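Local coordinates for adhesion and penetration protein autotransporter (Haemophilus influenzae, PDB 3SYJ) that promotes bacterial adherence to and invasion of host cells, self-associates between cells to drive bacterial aggregation, and is probably a serine protease, at residues E338-M343 against I356-G361; N287-I292 against E301-L306; L917-K922 against L939-G944; Q905-E910 against D943-L948. One frame throughout, in Å; residues are numbered along the deposited sequence.

Contact 1 (E338-M343 against I356-G361)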
loop_
_atom_site.group_PDB
_atom_site.type_symbol
_atom_site.label_atom_id
_atom_site.label_comp_id
_atom_site.label_asym_id
_atom_site.label_seq_id
_atom_site.Cartn_x
_atom_site.Cartn_y
_atom_site.Cartn_z
ATOM N N GLU A 338 14.800 60.193 42.909
ATOM C CA GLU A 338 15.883 59.220 42.940
ATOM C C GLU A 338 15.367 57.811 42.635
ATOM O O GLU A 338 14.190 57.507 42.825
ATOM C CB GLU A 338 16.594 59.242 44.294
ATOM C CG GLU A 338 15.697 58.920 45.488
ATOM C CD GLU A 338 16.466 58.848 46.797
ATOM O OE1 GLU A 338 17.322 57.952 46.934
ATOM O OE2 GLU A 338 16.213 59.684 47.693
ATOM N N THR A 339 16.256 56.957 42.149
ATOM C CA THR A 339 15.910 55.571 41.873
ATOM C C THR A 339 16.109 54.733 43.138
ATOM O O THR A 339 17.036 54.971 43.906
ATOM C CB THR A 339 16.741 55.036 40.694
ATOM O OG1 THR A 339 16.280 55.659 39.490
ATOM C CG2 THR A 339 16.612 53.522 40.562
ATOM N N LEU A 340 15.223 53.771 43.369
ATOM C CA LEU A 340 15.278 52.987 44.597
ATOM C C LEU A 340 15.600 51.543 44.284
ATOM O O LEU A 340 15.198 51.026 43.244
ATOM C CB LEU A 340 13.952 53.059 45.344
ATOM C CG LEU A 340 13.473 54.447 45.752
ATOM C CD1 LEU A 340 12.015 54.360 46.171
ATOM C CD2 LEU A 340 14.336 55.038 46.864
ATOM N N TYR A 341 16.323 50.896 45.189
ATOM C CA TYR A 341 16.721 49.506 44.999
ATOM C C TYR A 341 16.280 48.677 46.196
ATOM O O TYR A 341 16.707 48.923 47.324
ATOM C CB TYR A 341 18.238 49.389 44.791
ATOM C CG TYR A 341 18.733 47.967 44.596
ATOM C CD1 TYR A 341 18.599 47.323 43.371
ATOM C CD2 TYR A 341 19.339 47.270 45.637
ATOM C CE1 TYR A 341 19.048 46.018 43.191
ATOM C CE2 TYR A 341 19.796 45.970 45.467
ATOM C CZ TYR A 341 19.645 45.347 44.245
ATOM O OH TYR A 341 20.098 44.053 44.075
ATOM N N PHE A 342 15.412 47.702 45.940
ATOM C CA PHE A 342 14.871 46.846 46.981
ATOM C C PHE A 342 15.367 45.430 46.770
ATOM O O PHE A 342 15.187 44.850 45.697
ATOM C CB PHE A 342 13.346 46.811 46.915
ATOM C CG PHE A 342 12.670 48.102 47.298
ATOM C CD1 PHE A 342 12.279 48.333 48.607
ATOM C CD2 PHE A 342 12.370 49.056 46.338
ATOM C CE1 PHE A 342 11.628 49.510 48.960
ATOM C CE2 PHE A 342 11.724 50.241 46.681
ATOM C CZ PHE A 342 11.351 50.465 47.994
ATOM N N MET A 343 15.975 44.870 47.805
ATOM C CA MET A 343 16.409 43.486 47.775
ATOM C C MET A 343 15.814 42.706 48.952
ATOM O O MET A 343 15.690 43.238 50.050
ATOM C CB MET A 343 17.933 43.421 47.823
ATOM C CG MET A 343 18.499 42.023 47.637
ATOM S SD MET A 343 20.206 41.918 48.209
ATOM C CE MET A 343 20.764 43.606 47.944
ATOM N N ILE A 356 2.517 57.915 44.704
ATOM C CA ILE A 356 3.931 58.186 44.514
ATOM C C ILE A 356 4.243 58.586 43.079
ATOM O O ILE A 356 3.931 57.859 42.130
ATOM C CB ILE A 356 4.795 56.978 44.898
ATOM C CG1 ILE A 356 4.684 56.711 46.400
ATOM C CG2 ILE A 356 6.251 57.217 44.492
ATOM C CD1 ILE A 356 5.371 57.756 47.253
ATOM N N ASN A 357 4.854 59.741 42.915
ATOM C CA ASN A 357 5.441 60.192 41.680
ATOM C C ASN A 357 6.933 60.388 41.856
ATOM O O ASN A 357 7.395 61.362 42.377
ATOM C CB ASN A 357 4.774 61.469 41.189
ATOM C CG ASN A 357 5.229 61.894 39.817
ATOM O OD1 ASN A 357 6.124 61.349 39.237
ATOM N ND2 ASN A 357 4.571 62.858 39.300
ATOM N N GLN A 358 7.647 59.383 41.412
ATOM C CA GLN A 358 9.071 59.307 41.484
ATOM C C GLN A 358 9.810 60.185 40.450
ATOM O O GLN A 358 10.986 60.343 40.501
ATOM C CB GLN A 358 9.449 57.843 41.360
ATOM C CG GLN A 358 10.351 57.326 42.428
ATOM C CD GLN A 358 10.620 55.849 42.347
ATOM O OE1 GLN A 358 9.792 55.086 41.955
ATOM N NE2 GLN A 358 11.767 55.473 42.729
ATOM N N GLY A 359 9.077 60.755 39.527
ATOM C CA GLY A 359 9.668 61.495 38.457
ATOM C C GLY A 359 10.544 60.644 37.584
ATOM O O GLY A 359 10.072 59.725 36.984
ATOM N N ALA A 360 11.831 60.947 37.547
ATOM C CA ALA A 360 12.752 60.161 36.719
ATOM C C ALA A 360 13.379 59.002 37.493
ATOM O O ALA A 360 14.137 58.197 36.933
ATOM C CB ALA A 360 13.838 61.050 36.132
ATOM N N GLY A 361 13.074 58.927 38.784
ATOM C CA GLY A 361 13.516 57.809 39.594
ATOM C C GLY A 361 12.733 56.567 39.208
ATOM O O GLY A 361 11.540 56.648 38.898
#
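Gln-358 lays the end of its side chain across Leu-340 and against the backbone of Glu-338. Its NE2 donates to Glu-338 O over 3.2 Å, fairly straight at 154° and lying in the plane of that carbonyl, while the same nitrogen rests 3.6 Å from Leu-340 CG. CG of Leu-340 lies anti to its carbonyl carbon (chi1 -59°), a torsion that turns the branch toward the amide, which crosses it obliquely. A glutamine suits this buried place because its chain is long enough, extended beyond CG, to carry an amide that uses both its ends: OE1 accepts from Trp-379 NE1, and NE2, besides Glu-338 O, bonds weakly to Gly-362 O.

The segments lie near the N-terminal end of the right-handed parallel beta-helix that forms the stalk of the passenger domain. Strand 340-343 is stacked between strands 269-272 and 363-366; 356-357 is a short strand and 358-361 the turn leading into strand 363-366. This turn is of type II', with Gly-359 at a positive phi that glycine readily adopts. Asn-357 OD1 accepts from Gly-359 N at 3.0 Å, an Asx turn that steadies the bend. Gly-361, lacking a side chain, lets Glu-338 O come to 3.3 Å from its CA in a CA-H...O contact, so one carbonyl oxygen meets both amide and glycine. Thr-339 OG1 lies 3.5 Å from Gly-361 CA and bonds to Gly-362 N, whereas the Glu-338 carboxylate turns elsewhere, to Thr-269 OG1 and the backbone N of Thr-305.

Contact 2 (N287-I292 against E301-L306)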
loop_
_atom_site.group_PDB
_atom_site.type_symbol
_atom_site.label_atom_id
_atom_site.label_comp_id
_atom_site.label_asym_id
_atom_site.label_seq_id
_atom_site.Cartn_x
_atom_site.Cartn_y
_atom_site.Cartn_z
ATOM N N ASN A 287 5.976 68.310 46.987
ATOM C CA ASN A 287 7.190 69.113 47.023
ATOM C C ASN A 287 8.444 68.242 46.900
ATOM O O ASN A 287 9.544 68.637 47.290
ATOM C CB ASN A 287 7.228 70.018 48.265
ATOM C CG ASN A 287 7.874 69.350 49.466
ATOM O OD1 ASN A 287 7.635 68.173 49.749
ATOM N ND2 ASN A 287 8.703 70.107 50.183
ATOM N N GLY A 288 8.264 67.048 46.344
ATOM C CA GLY A 288 9.370 66.150 46.093
ATOM C C GLY A 288 9.974 65.541 47.341
ATOM O O GLY A 288 11.084 65.019 47.301
ATOM N N GLN A 289 9.257 65.599 48.456
ATOM C CA GLN A 289 9.745 64.953 49.668
ATOM C C GLN A 289 9.028 63.646 49.967
ATOM O O GLN A 289 7.801 63.558 49.886
ATOM C CB GLN A 289 9.703 65.899 50.863
ATOM C CG GLN A 289 11.080 66.413 51.225
ATOM C CD GLN A 289 11.041 67.753 51.920
ATOM O OE1 GLN A 289 10.029 68.456 51.885
ATOM N NE2 GLN A 289 12.153 68.120 52.554
ATOM N N GLY A 290 9.809 62.626 50.294
ATOM C CA GLY A 290 9.263 61.304 50.506
ATOM C C GLY A 290 9.932 60.577 51.650
ATOM O O GLY A 290 10.971 61.008 52.161
ATOM N N SER A 291 9.332 59.460 52.045
ATOM C CA SER A 291 9.857 58.680 53.156
ATOM C C SER A 291 9.571 57.194 52.995
ATOM O O SER A 291 8.513 56.801 52.500
ATOM C CB SER A 291 9.268 59.186 54.472
ATOM O OG SER A 291 10.149 58.918 55.538
ATOM N N ILE A 292 10.527 56.375 53.411
ATOM C CA ILE A 292 10.355 54.933 53.426
ATOM C C ILE A 292 10.540 54.440 54.852
ATOM O O ILE A 292 11.604 54.599 55.441
ATOM C CB ILE A 292 11.385 54.217 52.526
ATOM C CG1 ILE A 292 11.092 54.470 51.046
ATOM C CG2 ILE A 292 11.389 52.725 52.801
ATOM C CD1 ILE A 292 12.136 53.875 50.111
ATOM N N GLU A 301 13.263 54.966 59.708
ATOM C CA GLU A 301 12.828 55.818 58.604
ATOM C C GLU A 301 13.960 56.318 57.692
ATOM O O GLU A 301 15.020 56.735 58.162
ATOM C CB GLU A 301 11.997 56.993 59.128
ATOM C CG GLU A 301 11.731 58.081 58.093
ATOM C CD GLU A 301 10.534 58.952 58.458
ATOM O OE1 GLU A 301 9.642 58.445 59.178
ATOM O OE2 GLU A 301 10.482 60.132 58.026
ATOM N N ILE A 302 13.712 56.275 56.385
ATOM C CA ILE A 302 14.675 56.732 55.383
ATOM C C ILE A 302 14.052 57.816 54.506
ATOM O O ILE A 302 13.000 57.595 53.913
ATOM C CB ILE A 302 15.119 55.582 54.457
ATOM C CG1 ILE A 302 15.752 54.440 55.261
ATOM C CG2 ILE A 302 16.084 56.089 53.403
ATOM C CD1 ILE A 302 14.767 53.366 55.720
ATOM N N LYS A 303 14.691 58.981 54.420
ATOM C CA LYS A 303 14.169 60.066 53.587
ATOM C C LYS A 303 14.506 59.795 52.124
ATOM O O LYS A 303 15.617 59.379 51.816
ATOM C CB LYS A 303 14.772 61.412 54.003
ATOM C CG LYS A 303 14.249 61.993 55.314
ATOM C CD LYS A 303 12.726 62.195 55.305
ATOM C CE LYS A 303 12.241 63.119 54.172
ATOM N NZ LYS A 303 12.494 64.582 54.401
ATOM N N ILE A 304 13.560 60.034 51.223
ATOM C CA ILE A 304 13.830 59.899 49.792
ATOM C C ILE A 304 13.345 61.129 49.016
ATOM O O ILE A 304 12.509 61.887 49.507
ATOM C CB ILE A 304 13.180 58.636 49.212
ATOM C CG1 ILE A 304 11.658 58.740 49.284
ATOM C CG2 ILE A 304 13.675 57.408 49.945
ATOM C CD1 ILE A 304 10.919 57.548 48.708
ATOM N N THR A 305 13.873 61.327 47.809
ATOM C CA THR A 305 13.457 62.459 46.976
ATOM C C THR A 305 12.628 61.995 45.789
ATOM O O THR A 305 12.919 60.960 45.191
ATOM C CB THR A 305 14.656 63.280 46.469
ATOM O OG1 THR A 305 15.499 62.451 45.655
ATOM C CG2 THR A 305 15.459 63.815 47.639
ATOM N N LEU A 306 11.592 62.763 45.463
ATOM C CA LEU A 306 10.659 62.398 44.401
ATOM C C LEU A 306 10.481 63.545 43.417
ATOM O O LEU A 306 11.180 64.557 43.492
ATOM C CB LEU A 306 9.295 62.024 44.991
ATOM C CG LEU A 306 9.253 60.971 46.098
ATOM C CD1 LEU A 306 7.929 61.039 46.839
ATOM C CD2 LEU A 306 9.471 59.580 45.536
#
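A beta hairpin formed by strands 289-294 and 301-308 brings these residues together in antiparallel register, the short strand axes inclined at 144°. Backbone bonds tie Gly-290 to Ile-304 and Ile-292 to Ile-302 in both directions, and Leu-306 N adds a further one to Gly-288 O at 3.0 Å. Gly-288, at positive phi where the chain turns a corner, is well placed as glycine.

On the buried face Gly-290 presents only its backbone, and two larger side chains close over it: Ile-304 CG1 comes to 3.5 Å from Gly-290 C, and Leu-306 CD1 to 3.9 Å from Gly-290 CA. Ile-304 holds CG1 between its backbone N and carbonyl carbon (chi1 65°), which directs this branch over the glycine while CG2 meets Ile-292 CD1 at 3.9 Å. The two isoleucines cross at about a right angle, and such branched, wholly apolar residues fit a face turned to the interior.

The other face is polar and more exposed. Lys-303 is bent at each of chi2, chi3 and chi4, curling back so that CE lies 3.2 Å from Gly-290 O and the ammonium end lies near the aliphatic part of Gln-289. At the corner, Asn-287 ND2 gives a bond of 2.7 Å to Gln-289 OE1, approaching from above the carbonyl plane.

The hairpin is joined edge to edge with strand 279-285 and lies over the first coils of the beta-helix, where Ile-292 packs on Ile-282, Leu-340 and Phe-342, and Ile-304 on Ile-282 and Leu-340.

Contact 3 (L917-K922 against L939-G944)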
loop_
_atom_site.group_PDB
_atom_site.type_symbol
_atom_site.label_atom_id
_atom_site.label_comp_id
_atom_site.label_asym_id
_atom_site.label_seq_id
_atom_site.Cartn_x
_atom_site.Cartn_y
_atom_site.Cartn_z
ATOM N N LEU A 917 -17.303 -6.093 -32.080
ATOM C CA LEU A 917 -17.020 -4.669 -31.930
ATOM C C LEU A 917 -17.771 -3.846 -32.967
ATOM O O LEU A 917 -17.951 -4.280 -34.103
ATOM C CB LEU A 917 -15.518 -4.404 -32.051
ATOM C CG LEU A 917 -14.621 -5.000 -30.965
ATOM C CD1 LEU A 917 -13.162 -4.721 -31.276
ATOM C CD2 LEU A 917 -14.993 -4.455 -29.592
ATOM N N SER A 918 -18.194 -2.652 -32.570
ATOM C CA SER A 918 -18.985 -1.778 -33.431
ATOM C C SER A 918 -18.319 -1.488 -34.775
ATOM O O SER A 918 -17.096 -1.533 -34.901
ATOM C CB SER A 918 -19.298 -0.467 -32.703
ATOM O OG SER A 918 -19.972 0.448 -33.548
ATOM N N ASP A 919 -19.139 -1.196 -35.779
ATOM C CA ASP A 919 -18.648 -0.778 -37.087
ATOM C C ASP A 919 -18.218 0.685 -37.082
ATOM O O ASP A 919 -17.572 1.158 -38.022
ATOM C CB ASP A 919 -19.717 -0.994 -38.154
ATOM C CG ASP A 919 -19.545 -2.308 -38.886
ATOM O OD1 ASP A 919 -19.559 -2.287 -40.139
ATOM O OD2 ASP A 919 -19.381 -3.355 -38.214
ATOM N N LYS A 920 -18.595 1.397 -36.023
ATOM C CA LYS A 920 -18.213 2.793 -35.856
ATOM C C LYS A 920 -16.792 2.868 -35.316
ATOM O O LYS A 920 -16.195 3.940 -35.245
ATOM C CB LYS A 920 -19.180 3.499 -34.908
ATOM C CG LYS A 920 -20.634 3.414 -35.328
ATOM C CD LYS A 920 -21.563 3.890 -34.220
ATOM C CE LYS A 920 -21.427 3.021 -32.979
ATOM N NZ LYS A 920 -22.385 3.418 -31.912
ATOM N N LEU A 921 -16.262 1.712 -34.929
ATOM C CA LEU A 921 -14.882 1.594 -34.477
ATOM C C LEU A 921 -13.956 1.387 -35.682
ATOM O O LEU A 921 -14.181 0.501 -36.504
ATOM C CB LEU A 921 -14.769 0.417 -33.507
ATOM C CG LEU A 921 -13.565 0.312 -32.574
ATOM C CD1 LEU A 921 -13.359 1.605 -31.803
ATOM C CD2 LEU A 921 -13.759 -0.857 -31.621
ATOM N N LYS A 922 -12.918 2.206 -35.795
ATOM C CA LYS A 922 -12.021 2.110 -36.938
ATOM C C LYS A 922 -10.550 2.135 -36.527
ATOM O O LYS A 922 -10.101 3.059 -35.846
ATOM C CB LYS A 922 -12.314 3.229 -37.937
ATOM C CG LYS A 922 -11.428 3.208 -39.176
ATOM C CD LYS A 922 -11.757 4.371 -40.107
ATOM C CE LYS A 922 -10.977 4.289 -41.416
ATOM N NZ LYS A 922 -11.426 5.318 -42.404
ATOM N N LEU A 939 -3.439 -5.882 -40.656
ATOM C CA LEU A 939 -4.560 -5.726 -39.734
ATOM C C LEU A 939 -5.887 -5.982 -40.432
ATOM O O LEU A 939 -6.162 -5.420 -41.494
ATOM C CB LEU A 939 -4.566 -4.332 -39.096
ATOM C CG LEU A 939 -5.636 -4.089 -38.026
ATOM C CD1 LEU A 939 -5.428 -4.980 -36.803
ATOM C CD2 LEU A 939 -5.656 -2.629 -37.615
ATOM N N VAL A 940 -6.713 -6.827 -39.824
ATOM C CA VAL A 940 -8.010 -7.170 -40.386
ATOM C C VAL A 940 -9.079 -7.175 -39.302
ATOM O O VAL A 940 -8.783 -7.413 -38.129
ATOM C CB VAL A 940 -7.983 -8.567 -41.026
ATOM C CG1 VAL A 940 -7.047 -8.585 -42.225
ATOM C CG2 VAL A 940 -7.562 -9.616 -39.997
ATOM N N LYS A 941 -10.323 -6.910 -39.684
ATOM C CA LYS A 941 -11.422 -7.136 -38.762
ATOM C C LYS A 941 -12.067 -8.478 -39.079
ATOM O O LYS A 941 -12.843 -8.610 -40.024
ATOM C CB LYS A 941 -12.451 -6.006 -38.792
ATOM C CG LYS A 941 -13.633 -6.277 -37.868
ATOM C CD LYS A 941 -14.394 -5.013 -37.525
ATOM C CE LYS A 941 -15.592 -5.321 -36.648
ATOM N NZ LYS A 941 -16.401 -4.102 -36.383
ATOM N N ASN A 942 -11.720 -9.477 -38.282
ATOM C CA ASN A 942 -12.172 -10.834 -38.520
ATOM C C ASN A 942 -12.941 -11.361 -37.324
ATOM O O ASN A 942 -12.421 -11.395 -36.210
ATOM C CB ASN A 942 -10.974 -11.737 -38.806
ATOM C CG ASN A 942 -11.286 -13.199 -38.589
ATOM O OD1 ASN A 942 -10.605 -13.879 -37.823
ATOM N ND2 ASN A 942 -12.326 -13.690 -39.252
ATOM N N ASP A 943 -14.187 -11.756 -37.550
ATOM C CA ASP A 943 -14.974 -12.368 -36.492
ATOM C C ASP A 943 -15.198 -11.394 -35.329
ATOM O O ASP A 943 -15.102 -11.767 -34.157
ATOM C CB ASP A 943 -14.278 -13.644 -36.012
ATOM C CG ASP A 943 -15.100 -14.413 -35.004
ATOM O OD1 ASP A 943 -16.345 -14.383 -35.107
ATOM O OD2 ASP A 943 -14.496 -15.047 -34.109
ATOM N N GLY A 944 -15.487 -10.141 -35.671
ATOM C CA GLY A 944 -15.819 -9.126 -34.684
ATOM C C GLY A 944 -14.658 -8.537 -33.900
ATOM O O GLY A 944 -14.869 -7.711 -33.010
#
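Leu-917 and Gly-944 meet closely, in contrast to the long, more open reach of Lys-941 beside them. In the tight part Leu-917 N donates to Gly-944 O at 3.1 Å, nearly straight at 168° and directed at a lone pair in the carbonyl plane, while Leu-917 CG lies 3.4 Å from that same oxygen. CG stands anti to the carbonyl carbon of Leu-917 (chi1 -65°), beside the N-H, which explains why both reach one acceptor. The rest of this leucine is buried against Leu-881, Val-909 and Phe-946, a fitting place for a bulky apolar residue. Gly-944 takes a positive phi in the turn between strands 935-942 and 945-949, a conformation easy for glycine.

On the solvent side Lys-941 runs fully extended past the Phe-946 ring to the 917-919 loop. Its NZ bonds Leu-917 O at 2.8 Å, arriving from above the carbonyl plane, and lies 3.0 Å from Ser-918 O. The exposed carboxylate of Asp-919 adds a rather long salt bridge, OD2 to Lys-941 NZ 3.6 Å. Ser-918 shapes the loop, its OG accepting from Lys-920 N at 3.0 Å in an ST turn.

Here, at the C-terminal, pertactin-like end of the passenger domain, one ammonium probably offsets the partial negative charge of the carbonyls that gather there, with Asp-919 balancing its charge at the exposed rim.

Contact 4 (Q905-E910 against D943-L948)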
loop_
_atom_site.group_PDB
_atom_site.type_symbol
_atom_site.label_atom_id
_atom_site.label_comp_id
_atom_site.label_asym_id
_atom_site.label_seq_id
_atom_site.Cartn_x
_atom_site.Cartn_y
_atom_site.Cartn_z
ATOM N N GLN A 905 -3.523 -16.261 -35.959
ATOM C CA GLN A 905 -3.837 -14.841 -35.899
ATOM C C GLN A 905 -3.511 -14.296 -34.507
ATOM O O GLN A 905 -3.676 -14.989 -33.506
ATOM C CB GLN A 905 -5.314 -14.595 -36.227
ATOM C CG GLN A 905 -5.712 -14.945 -37.655
ATOM C CD GLN A 905 -7.087 -14.419 -38.025
ATOM O OE1 GLN A 905 -7.995 -14.384 -37.198
ATOM N NE2 GLN A 905 -7.246 -14.008 -39.274
ATOM N N LEU A 906 -3.033 -13.061 -34.444
ATOM C CA LEU A 906 -2.815 -12.411 -33.160
ATOM C C LEU A 906 -3.858 -11.323 -32.940
ATOM O O LEU A 906 -3.856 -10.302 -33.628
ATOM C CB LEU A 906 -1.411 -11.814 -33.078
ATOM C CG LEU A 906 -1.060 -11.256 -31.701
ATOM C CD1 LEU A 906 -1.289 -12.309 -30.635
ATOM C CD2 LEU A 906 0.373 -10.762 -31.665
ATOM N N THR A 907 -4.758 -11.550 -31.990
ATOM C CA THR A 907 -5.760 -10.550 -31.650
ATOM C C THR A 907 -5.096 -9.356 -30.961
ATOM O O THR A 907 -4.301 -9.531 -30.038
ATOM C CB THR A 907 -6.862 -11.145 -30.737
ATOM O OG1 THR A 907 -7.436 -12.300 -31.365
ATOM C CG2 THR A 907 -7.962 -10.121 -30.463
ATOM N N LEU A 908 -5.408 -8.148 -31.424
ATOM C CA LEU A 908 -4.892 -6.935 -30.798
ATOM C C LEU A 908 -6.009 -6.192 -30.075
ATOM O O LEU A 908 -5.854 -5.780 -28.924
ATOM C CB LEU A 908 -4.226 -6.026 -31.835
ATOM C CG LEU A 908 -2.880 -6.521 -32.363
ATOM C CD1 LEU A 908 -2.261 -5.494 -33.294
ATOM C CD2 LEU A 908 -1.938 -6.846 -31.212
ATOM N N VAL A 909 -7.138 -6.035 -30.758
ATOM C CA VAL A 909 -8.310 -5.398 -30.182
ATOM C C VAL A 909 -9.464 -6.388 -30.133
ATOM O O VAL A 909 -9.864 -6.936 -31.160
ATOM C CB VAL A 909 -8.740 -4.178 -31.009
ATOM C CG1 VAL A 909 -9.915 -3.485 -30.341
ATOM C CG2 VAL A 909 -7.574 -3.215 -31.181
ATOM N N GLU A 910 -10.002 -6.616 -28.940
ATOM C CA GLU A 910 -11.052 -7.612 -28.757
ATOM C C GLU A 910 -12.265 -7.051 -28.035
ATOM O O GLU A 910 -12.267 -5.907 -27.579
ATOM C CB GLU A 910 -10.514 -8.810 -27.975
ATOM C CG GLU A 910 -9.979 -8.450 -26.596
ATOM C CD GLU A 910 -9.287 -9.612 -25.904
ATOM O OE1 GLU A 910 -9.741 -10.765 -26.065
ATOM O OE2 GLU A 910 -8.290 -9.367 -25.192
ATOM N N ASP A 943 -14.187 -11.756 -37.550
ATOM C CA ASP A 943 -14.974 -12.368 -36.492
ATOM C C ASP A 943 -15.198 -11.394 -35.329
ATOM O O ASP A 943 -15.102 -11.767 -34.157
ATOM C CB ASP A 943 -14.278 -13.644 -36.012
ATOM C CG ASP A 943 -15.100 -14.413 -35.004
ATOM O OD1 ASP A 943 -16.345 -14.383 -35.107
ATOM O OD2 ASP A 943 -14.496 -15.047 -34.109
ATOM N N GLY A 944 -15.487 -10.141 -35.671
ATOM C CA GLY A 944 -15.819 -9.126 -34.684
ATOM C C GLY A 944 -14.658 -8.537 -33.900
ATOM O O GLY A 944 -14.869 -7.711 -33.010
ATOM N N GLU A 945 -13.437 -8.954 -34.225
ATOM C CA GLU A 945 -12.244 -8.481 -33.525
ATOM C C GLU A 945 -11.153 -8.068 -34.508
ATOM O O GLU A 945 -11.152 -8.505 -35.657
ATOM C CB GLU A 945 -11.713 -9.562 -32.581
ATOM C CG GLU A 945 -12.770 -10.118 -31.648
ATOM C CD GLU A 945 -12.192 -10.940 -30.513
ATOM O OE1 GLU A 945 -11.280 -11.759 -30.761
ATOM O OE2 GLU A 945 -12.660 -10.768 -29.368
ATOM N N PHE A 946 -10.230 -7.226 -34.050
ATOM C CA PHE A 946 -9.134 -6.743 -34.890
ATOM C C PHE A 946 -7.860 -7.536 -34.644
ATOM O O PHE A 946 -7.276 -7.475 -33.560
ATOM C CB PHE A 946 -8.900 -5.244 -34.675
ATOM C CG PHE A 946 -10.019 -4.387 -35.188
ATOM C CD1 PHE A 946 -9.954 -3.823 -36.448
ATOM C CD2 PHE A 946 -11.151 -4.169 -34.420
ATOM C CE1 PHE A 946 -10.994 -3.044 -36.930
ATOM C CE2 PHE A 946 -12.193 -3.392 -34.895
ATOM C CZ PHE A 946 -12.114 -2.828 -36.150
ATOM N N ARG A 947 -7.437 -8.283 -35.659
ATOM C CA ARG A 947 -6.317 -9.201 -35.510
ATOM C C ARG A 947 -5.211 -8.964 -36.533
ATOM O O ARG A 947 -5.442 -8.381 -37.596
ATOM C CB ARG A 947 -6.804 -10.646 -35.613
ATOM C CG ARG A 947 -8.038 -10.945 -34.794
ATOM C CD ARG A 947 -8.221 -12.437 -34.608
ATOM N NE ARG A 947 -9.295 -12.718 -33.663
ATOM C CZ ARG A 947 -10.528 -13.064 -34.019
ATOM N NH1 ARG A 947 -10.832 -13.187 -35.304
ATOM N NH2 ARG A 947 -11.452 -13.298 -33.094
ATOM N N LEU A 948 -4.005 -9.409 -36.185
ATOM C CA LEU A 948 -2.887 -9.465 -37.117
ATOM C C LEU A 948 -2.973 -10.769 -37.889
ATOM O O LEU A 948 -3.067 -11.851 -37.305
ATOM C CB LEU A 948 -1.554 -9.389 -36.379
ATOM C CG LEU A 948 -1.170 -8.021 -35.826
ATOM C CD1 LEU A 948 0.199 -8.085 -35.168
ATOM C CD2 LEU A 948 -1.197 -6.977 -36.928
#
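Leu-908 and Leu-948 meet at the apolar centre, CD1 of Leu-908 lying 3.7 Å from CG of Leu-948. The side chain of Leu-906 flanks them, its CB 4.1 Å from Leu-948 CB, and further along Val-909 packs CB to CB with Phe-946 at 3.8 Å. All five are buried, as suits their apolar side chains; Leu-906, Val-909, Phe-946 and Leu-948 share one face of the sheet, with Leu-908 at the bulge beside them. Leu-908 also touches Phe-867, Leu-906 touches Leu-871, and the Phe-946 ring meets Phe-923 edge-to-face.

Around this core the backbones of 905-910 and 945-948 pair antiparallel, a departure from the parallel stacking of the beta-helix and part of the sheet at its C-terminal end. The pairing is interrupted by a classic beta bulge: Phe-946 O accepts from both Leu-908 N at 2.9 Å and Val-909 N at 3.2 Å, so two residues face one and the register slips by a residue.

On the opposite face Thr-907 and Arg-947 lie side by side, pointing the same way. OG1 of Thr-907 receives Arg-947 NE at 3.0 Å, at the edge of the guanidinium and almost in its plane. Arg-947 stays extended from CG to NE and then turns its guanidinium at chi4 (100°), so that NH2 meets Glu-945 OE1 in a salt bridge of 2.8 Å; a longer, weak pairing with Asp-943 extends the network. Glu-945 CB lies over one face of the guanidinium, displaced toward its rim. The other carboxylate oxygen, OE2, accepts from Ser-911 N and sits 3.2 Å from Glu-910 CB. The Gln-905 side chain crosses Arg-947 obliquely at the outer rim.

In the fold
Following the chain from the N terminus, contact 2 comes first, closing the short hairpin loop between 292 and 301. Contact 1 then joins 338-343 to 356-361 across a connection that includes strand 348-352, in series with contact 2. The two are neighbours at the N-terminal end of the beta-helix, in direct touch, Leu-306 packing on Gln-358. At the far end, about 102 Å away between the centres of contacts 1 and 4, contact 4 opens at 905 and contact 3 later, at 917. Contact 3 (917-944) lies within the span of contact 4 (905-948), and the two share Asp-943 and Gly-944. Between them they join strand 906-911 and the 917-920 loop to the terminal hairpin 935-942/945-949.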